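Local coordinates for protein acetone carboxylase alpha subunit (Xanthobacter autotrophicus Py2, PDB 5M45) that serves as the alpha subunit of a multi-chain acetone carboxylase assembly and belongs to the hydantoinase B/oxoprolinase family, at residues 411-416 with 544-549; 426-431 with 626-631; 468-473 with 512-517. All blocks are in the same frame, centred on the assembly; numbering follows the deposited sequence.

Following the chain from the N terminus, helix 401-422 comes first and supplies residues 411-416 to contact 1. The loop behind it, 426-431, enters contact 2. Residues 468-473 and 512-517 then meet in contact 3, which closes the shortest loop. Residues 544-549 return to the helix and close contact 1; residues 626-631 close contact 2 last. Contacts 1 and 2 therefore cross along the chain, and contact 3 nests inside both. Contact 2 lies between the others: Leu-548 O and Tyr-514 O probably accept hydrogen bonds from Gly-629 N and Phe-628 N. Together they tie helix 401-422 to loops flanking the two antiparallel sheets that follow it.

Contact 1. Residues 411-416 with 544-549; sequences LWRGLS and SDWGLM
A cation-pi stack between Arg-413 and Trp-546 dominates this buried helix-to-loop contact. Helix 401-422 carries the arginine. The tryptophan belongs to the loop between strands 532-535 and 559-563, within the hydantoinase B/oxoprolinase family region. The guanidinium lies flat on the indole, with group centres 4.3 Å apart and planes at 7°. The overlap is offset. Arg-413 NH2 sits over one ring face toward the rim, 3.7 Å from Trp-546 CE3, while Arg-413 NH1 reaches back over Trp-546 CB. A bend at chi3 (-55°) turns the end of the arginine chain so that its flat group can lie on the ring.

Two waters extend the grip, both at the guanidinium edge and in its plane. Each accepts from Arg-413 NH1. The first also accepts from Trp-546 N, and the second donates to Ser-544 O. Arg-413 NH2 is hydrogen-bonded to Val-291 O of strand 286-297, whose Val-291 and Phe-293 also touch the tryptophan. The two waters at its edge and the stack on its face probably fix the turn of the guanidinium. An apolar side chain of another protein chain packs on Trp-546 too.

One turn along the helix the contact becomes apolar. Leu-548 points toward the helix with CG anti to its backbone N (chi1 -178°). This brings the methyl Leu-548 CD2 to 3.6 Å from Ser-416 CB.

Contact 2. Residues 426-431 with 626-631; sequences EEVNAG and PGFGDP
Val-428 meets Phe-628 and Ala-430 meets Pro-626 in an apolar contact between two buried loops; the touching parts run in roughly opposite directions. No direct hydrogen bond links them. Val-428 CG1 lies anti to its backbone N (chi1 167°), which brings this methyl to 3.9 Å from Phe-628 CE2. The two side chains cross at about a right angle, and the methyl meets the ring obliquely. Ala-430 CB sits 3.9 Å from Pro-626 CG.

Carbonyl oxygens also meet carbon atoms. Gly-431 O is 3.3 Å from Pro-626 CD, so the proline ring lies against backbone as well as methyl. Ala-430 CB lies 3.5 Å from Gly-627 O.

The polar term is local. Asn-429 OD1 accepts from Gly-431 N at 2.9 Å, forming an Asx turn that shapes the loop facing the proline. The bond lies in the carbonyl plane.

The contact joins the loop after helix 401-422 to the one between strand 617-621 and helix 636-645. Ala-465 bonds by its backbone to both Ala-430 and Pro-626, and Val-428 also packs on Ser-416 and Tyr-419 of helix 401-422.

Contact 3. Residues 468-473 with 512-517; sequences VQDGLS and GKYRGG
Unusually, one face of the Tyr-514 ring lies on a peptide rather than on a side chain, the one joining Val-468 to Gln-469. Gln-469 N is above the ring centre, and Val-468 C is nearer the rim. Val-468 O comes within 3.4 Å of Tyr-514 CZ. At the ring edge, in its plane, is Asp-470 OD1.

That same oxygen accepts from Arg-515 N at 2.9 Å. The donor comes from above the carboxylate plane, 51° out of it. Asp-470 CG is anti to its own carbonyl carbon (chi1 -67°), a turn that carries OD1 across to the neighbouring backbone. Arg-634 forms a salt bridge to OD1 as well. Asp-470 OD2 lies over the Arg-515 guanidinium face, 4.0 Å from Arg-515 NH2, where only charge attraction acts. Arg-515 NE instead pairs with Asp-642.

Gly-471 N donates to Arg-515 O at 2.9 Å. Farther along, a CA-H...O contact joins Gly-517 CA to Leu-472 O at 3.3 Å. A water bridges Gly-471 O, Ser-473 OG and Arg-515 NH1. It lies in the guanidinium plane, at its edge. Ser-473 OG is also bonded to Cys-518 N.

The two loops run nearly parallel, 24° apart, with little side chain between their glycines. Segment 512-517 also pairs by its backbone with 626-631, where Lys-513 and Tyr-514 both face Phe-628, as in a classic beta bulge.

Contact 1. Residues 411-416 with 544-549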
loop_
_atom_site.group_PDB
_atom_site.type_symbol
_atom_site.label_atom_id
_atom_site.label_comp_id
_atom_site.label_asym_id
_atom_site.label_seq_id
_atom_site.Cartn_x
_atom_site.Cartn_y
_atom_site.Cartn_z
ATOM N N LEU A 411 6.524 -17.693 30.017
ATOM C CA LEU A 411 5.900 -19.014 30.019
ATOM C C LEU A 411 6.918 -20.135 30.227
ATOM O O LEU A 411 6.603 -21.146 30.849
ATOM C CB LEU A 411 5.039 -19.258 28.768
ATOM C CG LEU A 411 4.104 -18.065 28.378
ATOM C CD1 LEU A 411 3.237 -18.341 27.155
ATOM C CD2 LEU A 411 3.197 -17.566 29.493
ATOM N N TRP A 412 8.157 -19.961 29.734
ATOM C CA TRP A 412 9.249 -20.914 30.054
ATOM C C TRP A 412 9.490 -21.034 31.563
ATOM O O TRP A 412 9.779 -22.124 32.068
ATOM C CB TRP A 412 10.594 -20.469 29.460
ATOM C CG TRP A 412 10.783 -20.535 27.991
ATOM C CD1 TRP A 412 10.529 -19.533 27.092
ATOM C CD2 TRP A 412 11.363 -21.625 27.226
ATOM N NE1 TRP A 412 10.901 -19.947 25.818
ATOM C CE2 TRP A 412 11.418 -21.215 25.882
ATOM C CE3 TRP A 412 11.842 -22.892 27.566
ATOM C CZ2 TRP A 412 11.922 -22.029 24.862
ATOM C CZ3 TRP A 412 12.357 -23.711 26.568
ATOM C CH2 TRP A 412 12.404 -23.274 25.224
ATOM N N ARG A 413 9.391 -19.916 32.297
ATOM C CA ARG A 413 9.601 -19.949 33.732
ATOM C C ARG A 413 8.535 -20.774 34.462
ATOM O O ARG A 413 8.846 -21.583 35.359
ATOM C CB ARG A 413 9.682 -18.533 34.330
ATOM C CG ARG A 413 10.845 -17.721 33.791
ATOM C CD ARG A 413 11.219 -16.513 34.694
ATOM N NE ARG A 413 10.087 -15.626 34.945
ATOM C CZ ARG A 413 9.659 -14.652 34.124
ATOM N NH1 ARG A 413 10.257 -14.370 32.957
ATOM N NH2 ARG A 413 8.600 -13.915 34.496
ATOM N N GLY A 414 7.272 -20.589 34.082
ATOM C CA GLY A 414 6.212 -21.394 34.687
ATOM C C GLY A 414 6.366 -22.878 34.436
ATOM O O GLY A 414 6.304 -23.690 35.370
ATOM N N LEU A 415 6.549 -23.246 33.162
ATOM C CA LEU A 415 6.797 -24.655 32.831
ATOM C C LEU A 415 8.020 -25.215 33.537
ATOM O O LEU A 415 7.991 -26.370 33.987
ATOM C CB LEU A 415 6.922 -24.896 31.313
ATOM C CG LEU A 415 5.659 -25.039 30.468
ATOM C CD1 LEU A 415 6.016 -25.093 28.974
ATOM C CD2 LEU A 415 4.920 -26.300 30.848
ATOM N N SER A 416 9.081 -24.420 33.646
ATOM C CA SER A 416 10.281 -24.873 34.355
ATOM C C SER A 416 10.081 -25.141 35.835
ATOM O O SER A 416 10.761 -26.003 36.388
ATOM C CB SER A 416 11.462 -23.902 34.119
ATOM O OG SER A 416 11.824 -23.890 32.738
ATOM N N SER A 544 13.285 -7.812 29.044
ATOM C CA SER A 544 12.003 -8.555 29.011
ATOM C C SER A 544 12.069 -9.915 29.759
ATOM O O SER A 544 11.113 -10.292 30.477
ATOM C CB SER A 544 11.508 -8.751 27.559
ATOM O OG SER A 544 12.544 -9.223 26.688
ATOM N N ASP A 545 13.178 -10.636 29.588
ATOM C CA ASP A 545 13.413 -11.897 30.301
ATOM C C ASP A 545 13.720 -11.660 31.788
ATOM O O ASP A 545 14.188 -10.590 32.155
ATOM C CB ASP A 545 14.582 -12.633 29.659
ATOM C CG ASP A 545 15.860 -11.787 29.626
ATOM O OD1 ASP A 545 15.873 -10.774 28.861
ATOM O OD2 ASP A 545 16.812 -12.123 30.380
ATOM N N TRP A 546 13.380 -12.617 32.647
ATOM C CA TRP A 546 13.765 -12.622 34.062
ATOM C C TRP A 546 14.578 -13.916 34.303
ATOM O O TRP A 546 14.316 -14.965 33.672
ATOM C CB TRP A 546 12.535 -12.646 35.018
ATOM C CG TRP A 546 11.576 -11.474 35.034
ATOM C CD1 TRP A 546 11.466 -10.455 34.121
ATOM C CD2 TRP A 546 10.553 -11.226 36.019
ATOM N NE1 TRP A 546 10.441 -9.605 34.468
ATOM C CE2 TRP A 546 9.866 -10.051 35.628
ATOM C CE3 TRP A 546 10.135 -11.899 37.182
ATOM C CZ2 TRP A 546 8.820 -9.499 36.400
ATOM C CZ3 TRP A 546 9.120 -11.371 37.940
ATOM C CH2 TRP A 546 8.447 -10.188 37.535
ATOM N N GLY A 547 15.513 -13.857 35.239
ATOM C CA GLY A 547 16.142 -15.049 35.765
ATOM C C GLY A 547 15.202 -15.890 36.623
ATOM O O GLY A 547 14.126 -15.421 37.048
ATOM N N LEU A 548 15.595 -17.127 36.899
ATOM C CA LEU A 548 14.745 -18.099 37.581
ATOM C C LEU A 548 15.400 -18.574 38.885
ATOM O O LEU A 548 16.603 -18.873 38.903
ATOM C CB LEU A 548 14.513 -19.297 36.633
ATOM C CG LEU A 548 13.621 -20.471 37.061
ATOM C CD1 LEU A 548 12.224 -20.000 37.404
ATOM C CD2 LEU A 548 13.505 -21.549 35.984
ATOM N N MET A 549 14.595 -18.691 39.939
ATOM C CA MET A 549 14.996 -19.283 41.234
ATOM C C MET A 549 16.304 -18.683 41.805
ATOM O O MET A 549 17.159 -19.395 42.365
ATOM C CB MET A 549 15.079 -20.803 41.116
ATOM C CG MET A 549 13.743 -21.507 40.951
ATOM S SD MET A 549 13.880 -23.186 40.264
ATOM C CE MET A 549 12.143 -23.473 39.966
HETATM O O HOH W 1 12.496 -15.325 31.259
HETATM O O HOH W 2 9.298 -12.021 31.623
#

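Contact 2. Residues 426-431 with 626-631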
loop_
_atom_site.group_PDB
_atom_site.type_symbol
_atom_site.label_atom_id
_atom_site.label_comp_id
_atom_site.label_asym_id
_atom_site.label_seq_id
_atom_site.Cartn_x
_atom_site.Cartn_y
_atom_site.Cartn_z
ATOM N N GLU A 426 17.057 -31.426 33.532
ATOM C CA GLU A 426 17.577 -31.253 32.161
ATOM C C GLU A 426 16.706 -30.361 31.246
ATOM O O GLU A 426 17.242 -29.736 30.321
ATOM C CB GLU A 426 17.863 -32.612 31.490
ATOM C CG GLU A 426 16.675 -33.456 31.053
ATOM C CD GLU A 426 16.005 -34.322 32.151
ATOM O OE1 GLU A 426 16.279 -34.142 33.362
ATOM O OE2 GLU A 426 15.202 -35.254 31.772
ATOM N N GLU A 427 15.404 -30.308 31.507
ATOM C CA GLU A 427 14.446 -29.546 30.692
ATOM C C GLU A 427 14.255 -28.107 31.156
ATOM O O GLU A 427 13.674 -27.307 30.416
ATOM C CB GLU A 427 13.070 -30.224 30.667
ATOM C CG GLU A 427 13.069 -31.654 30.123
ATOM C CD GLU A 427 13.266 -31.766 28.612
ATOM O OE1 GLU A 427 13.383 -30.720 27.908
ATOM O OE2 GLU A 427 13.272 -32.929 28.075
ATOM N N VAL A 428 14.708 -27.761 32.358
ATOM C CA VAL A 428 14.551 -26.397 32.863
ATOM C C VAL A 428 15.257 -25.385 31.916
ATOM O O VAL A 428 16.350 -25.661 31.407
ATOM C CB VAL A 428 15.097 -26.279 34.308
ATOM C CG1 VAL A 428 15.253 -24.834 34.752
ATOM C CG2 VAL A 428 14.221 -27.086 35.267
ATOM N N ASN A 429 14.606 -24.233 31.690
ATOM C CA ASN A 429 15.198 -23.140 30.906
ATOM C C ASN A 429 14.564 -21.845 31.399
ATOM O O ASN A 429 13.316 -21.717 31.418
ATOM C CB ASN A 429 14.952 -23.389 29.423
ATOM C CG ASN A 429 15.668 -22.397 28.509
ATOM O OD1 ASN A 429 15.457 -21.191 28.588
ATOM N ND2 ASN A 429 16.491 -22.923 27.588
ATOM N N ALA A 430 15.400 -20.904 31.854
ATOM C CA ALA A 430 14.911 -19.664 32.445
ATOM C C ALA A 430 14.195 -18.733 31.449
ATOM O O ALA A 430 13.546 -17.795 31.877
ATOM C CB ALA A 430 16.056 -18.929 33.119
ATOM N N GLY A 431 14.337 -18.985 30.137
ATOM C CA GLY A 431 13.566 -18.282 29.112
ATOM C C GLY A 431 14.378 -17.756 27.934
ATOM O O GLY A 431 15.610 -17.815 27.913
ATOM N N PRO A 626 18.568 -15.056 30.173
ATOM C CA PRO A 626 18.486 -15.020 31.640
ATOM C C PRO A 626 19.220 -16.140 32.405
ATOM O O PRO A 626 19.433 -17.246 31.890
ATOM C CB PRO A 626 16.982 -15.103 31.894
ATOM C CG PRO A 626 16.450 -15.924 30.737
ATOM C CD PRO A 626 17.287 -15.462 29.555
ATOM N N GLY A 627 19.587 -15.832 33.647
ATOM C CA GLY A 627 20.337 -16.761 34.510
ATOM C C GLY A 627 19.434 -17.667 35.380
ATOM O O GLY A 627 18.193 -17.462 35.441
ATOM N N PHE A 628 20.076 -18.657 36.034
ATOM C CA PHE A 628 19.458 -19.606 36.945
ATOM C C PHE A 628 20.200 -19.733 38.283
ATOM O O PHE A 628 21.416 -19.977 38.312
ATOM C CB PHE A 628 19.412 -21.025 36.322
ATOM C CG PHE A 628 18.730 -22.039 37.214
ATOM C CD1 PHE A 628 19.438 -22.710 38.201
ATOM C CD2 PHE A 628 17.382 -22.266 37.099
ATOM C CE1 PHE A 628 18.791 -23.594 39.079
ATOM C CE2 PHE A 628 16.730 -23.178 37.967
ATOM C CZ PHE A 628 17.435 -23.826 38.938
ATOM N N GLY A 629 19.445 -19.660 39.384
ATOM C CA GLY A 629 19.995 -19.872 40.739
ATOM C C GLY A 629 20.773 -18.705 41.333
ATOM O O GLY A 629 21.153 -17.773 40.632
ATOM N N ASP A 630 21.062 -18.800 42.626
ATOM C CA ASP A 630 21.831 -17.777 43.344
ATOM C C ASP A 630 23.269 -17.706 42.818
ATOM O O ASP A 630 23.976 -18.696 42.892
ATOM C CB ASP A 630 21.841 -18.123 44.856
ATOM C CG ASP A 630 22.433 -17.006 45.755
ATOM O OD1 ASP A 630 23.080 -16.069 45.249
ATOM O OD2 ASP A 630 22.232 -17.095 47.003
ATOM N N PRO A 631 23.725 -16.523 42.341
ATOM C CA PRO A 631 25.124 -16.408 41.869
ATOM C C PRO A 631 26.159 -16.756 42.918
ATOM O O PRO A 631 27.279 -17.126 42.580
ATOM C CB PRO A 631 25.260 -14.908 41.545
ATOM C CG PRO A 631 23.879 -14.455 41.251
ATOM C CD PRO A 631 22.986 -15.261 42.148
#

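Contact 3. Residues 468-473 with 512-517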
loop_
_atom_site.group_PDB
_atom_site.type_symbol
_atom_site.label_atom_id
_atom_site.label_comp_id
_atom_site.label_asym_id
_atom_site.label_seq_id
_atom_site.Cartn_x
_atom_site.Cartn_y
_atom_site.Cartn_z
ATOM N N VAL A 468 21.011 -27.304 35.375
ATOM C CA VAL A 468 22.181 -28.198 35.309
ATOM C C VAL A 468 23.437 -27.560 34.697
ATOM O O VAL A 468 24.539 -28.009 34.966
ATOM C CB VAL A 468 21.721 -29.445 34.465
ATOM C CG1 VAL A 468 22.859 -30.300 34.014
ATOM C CG2 VAL A 468 20.763 -30.275 35.325
ATOM N N GLN A 469 23.266 -26.554 33.828
ATOM C CA GLN A 469 24.384 -25.936 33.095
ATOM C C GLN A 469 24.046 -24.541 32.564
ATOM O O GLN A 469 22.849 -24.143 32.496
ATOM C CB GLN A 469 24.891 -26.852 31.974
ATOM C CG GLN A 469 23.914 -27.146 30.834
ATOM C CD GLN A 469 24.428 -28.214 29.847
ATOM O OE1 GLN A 469 25.444 -28.896 30.084
ATOM N NE2 GLN A 469 23.753 -28.355 28.772
ATOM N N ASP A 470 25.103 -23.804 32.192
ATOM C CA ASP A 470 24.992 -22.480 31.588
ATOM C C ASP A 470 24.183 -22.488 30.299
ATOM O O ASP A 470 24.155 -23.500 29.592
ATOM C CB ASP A 470 26.382 -21.905 31.254
ATOM C CG ASP A 470 27.205 -21.610 32.516
ATOM O OD1 ASP A 470 26.620 -21.518 33.634
ATOM O OD2 ASP A 470 28.456 -21.516 32.409
ATOM N N GLY A 471 23.562 -21.352 29.987
ATOM C CA GLY A 471 22.958 -21.144 28.677
ATOM C C GLY A 471 24.001 -21.081 27.568
ATOM O O GLY A 471 25.201 -21.022 27.838
ATOM N N LEU A 472 23.540 -21.138 26.318
ATOM C CA LEU A 472 24.423 -21.005 25.142
ATOM C C LEU A 472 24.537 -19.564 24.667
ATOM O O LEU A 472 23.529 -18.872 24.545
ATOM C CB LEU A 472 23.862 -21.859 24.008
ATOM C CG LEU A 472 23.712 -23.343 24.300
ATOM C CD1 LEU A 472 22.979 -23.988 23.121
ATOM C CD2 LEU A 472 25.070 -24.021 24.481
ATOM N N SER A 473 25.766 -19.119 24.393
ATOM C CA SER A 473 25.974 -17.746 23.893
ATOM C C SER A 473 25.713 -17.708 22.361
ATOM O O SER A 473 26.002 -18.700 21.641
ATOM C CB SER A 473 27.366 -17.221 24.250
ATOM O OG SER A 473 27.570 -17.195 25.653
ATOM N N GLY A 512 23.934 -15.826 37.491
ATOM C CA GLY A 512 23.313 -16.900 38.263
ATOM C C GLY A 512 24.296 -17.977 38.682
ATOM O O GLY A 512 25.488 -17.935 38.287
ATOM N N LYS A 513 23.812 -18.922 39.478
ATOM C CA LYS A 513 24.548 -20.173 39.684
ATOM C C LYS A 513 25.009 -20.781 38.329
ATOM O O LYS A 513 26.179 -21.188 38.162
ATOM C CB LYS A 513 23.696 -21.190 40.430
ATOM C CG LYS A 513 24.548 -22.333 40.932
ATOM C CD LYS A 513 23.913 -23.674 40.643
ATOM C CE LYS A 513 23.094 -24.131 41.764
ATOM N NZ LYS A 513 23.166 -25.640 41.799
ATOM N N TYR A 514 24.066 -20.826 37.397
ATOM C CA TYR A 514 24.336 -21.045 35.970
ATOM C C TYR A 514 23.977 -19.726 35.247
ATOM O O TYR A 514 22.915 -19.114 35.472
ATOM C CB TYR A 514 23.589 -22.290 35.411
ATOM C CG TYR A 514 24.009 -23.547 36.134
ATOM C CD1 TYR A 514 25.323 -24.052 36.005
ATOM C CD2 TYR A 514 23.135 -24.216 37.007
ATOM C CE1 TYR A 514 25.731 -25.173 36.719
ATOM C CE2 TYR A 514 23.538 -25.354 37.703
ATOM C CZ TYR A 514 24.824 -25.818 37.574
ATOM O OH TYR A 514 25.239 -26.949 38.286
ATOM N N ARG A 515 24.912 -19.277 34.419
ATOM C CA ARG A 515 24.841 -17.989 33.732
ATOM C C ARG A 515 24.063 -18.168 32.433
ATOM O O ARG A 515 24.243 -19.183 31.731
ATOM C CB ARG A 515 26.280 -17.486 33.437
ATOM C CG ARG A 515 26.345 -16.164 32.693
ATOM C CD ARG A 515 27.763 -15.731 32.252
ATOM N NE ARG A 515 28.664 -16.749 31.734
ATOM C CZ ARG A 515 28.548 -17.412 30.576
ATOM N NH1 ARG A 515 27.532 -17.228 29.724
ATOM N NH2 ARG A 515 29.480 -18.280 30.251
ATOM N N GLY A 516 23.187 -17.216 32.122
ATOM C CA GLY A 516 22.574 -17.165 30.807
ATOM C C GLY A 516 23.611 -16.955 29.691
ATOM O O GLY A 516 24.712 -16.412 29.920
ATOM N N GLY A 517 23.260 -17.389 28.484
ATOM C CA GLY A 517 24.124 -17.178 27.340
ATOM C C GLY A 517 24.389 -15.689 27.098
ATOM O O GLY A 517 23.471 -14.844 27.225
HETATM O O HOH W 3 27.466 -19.373 27.384
#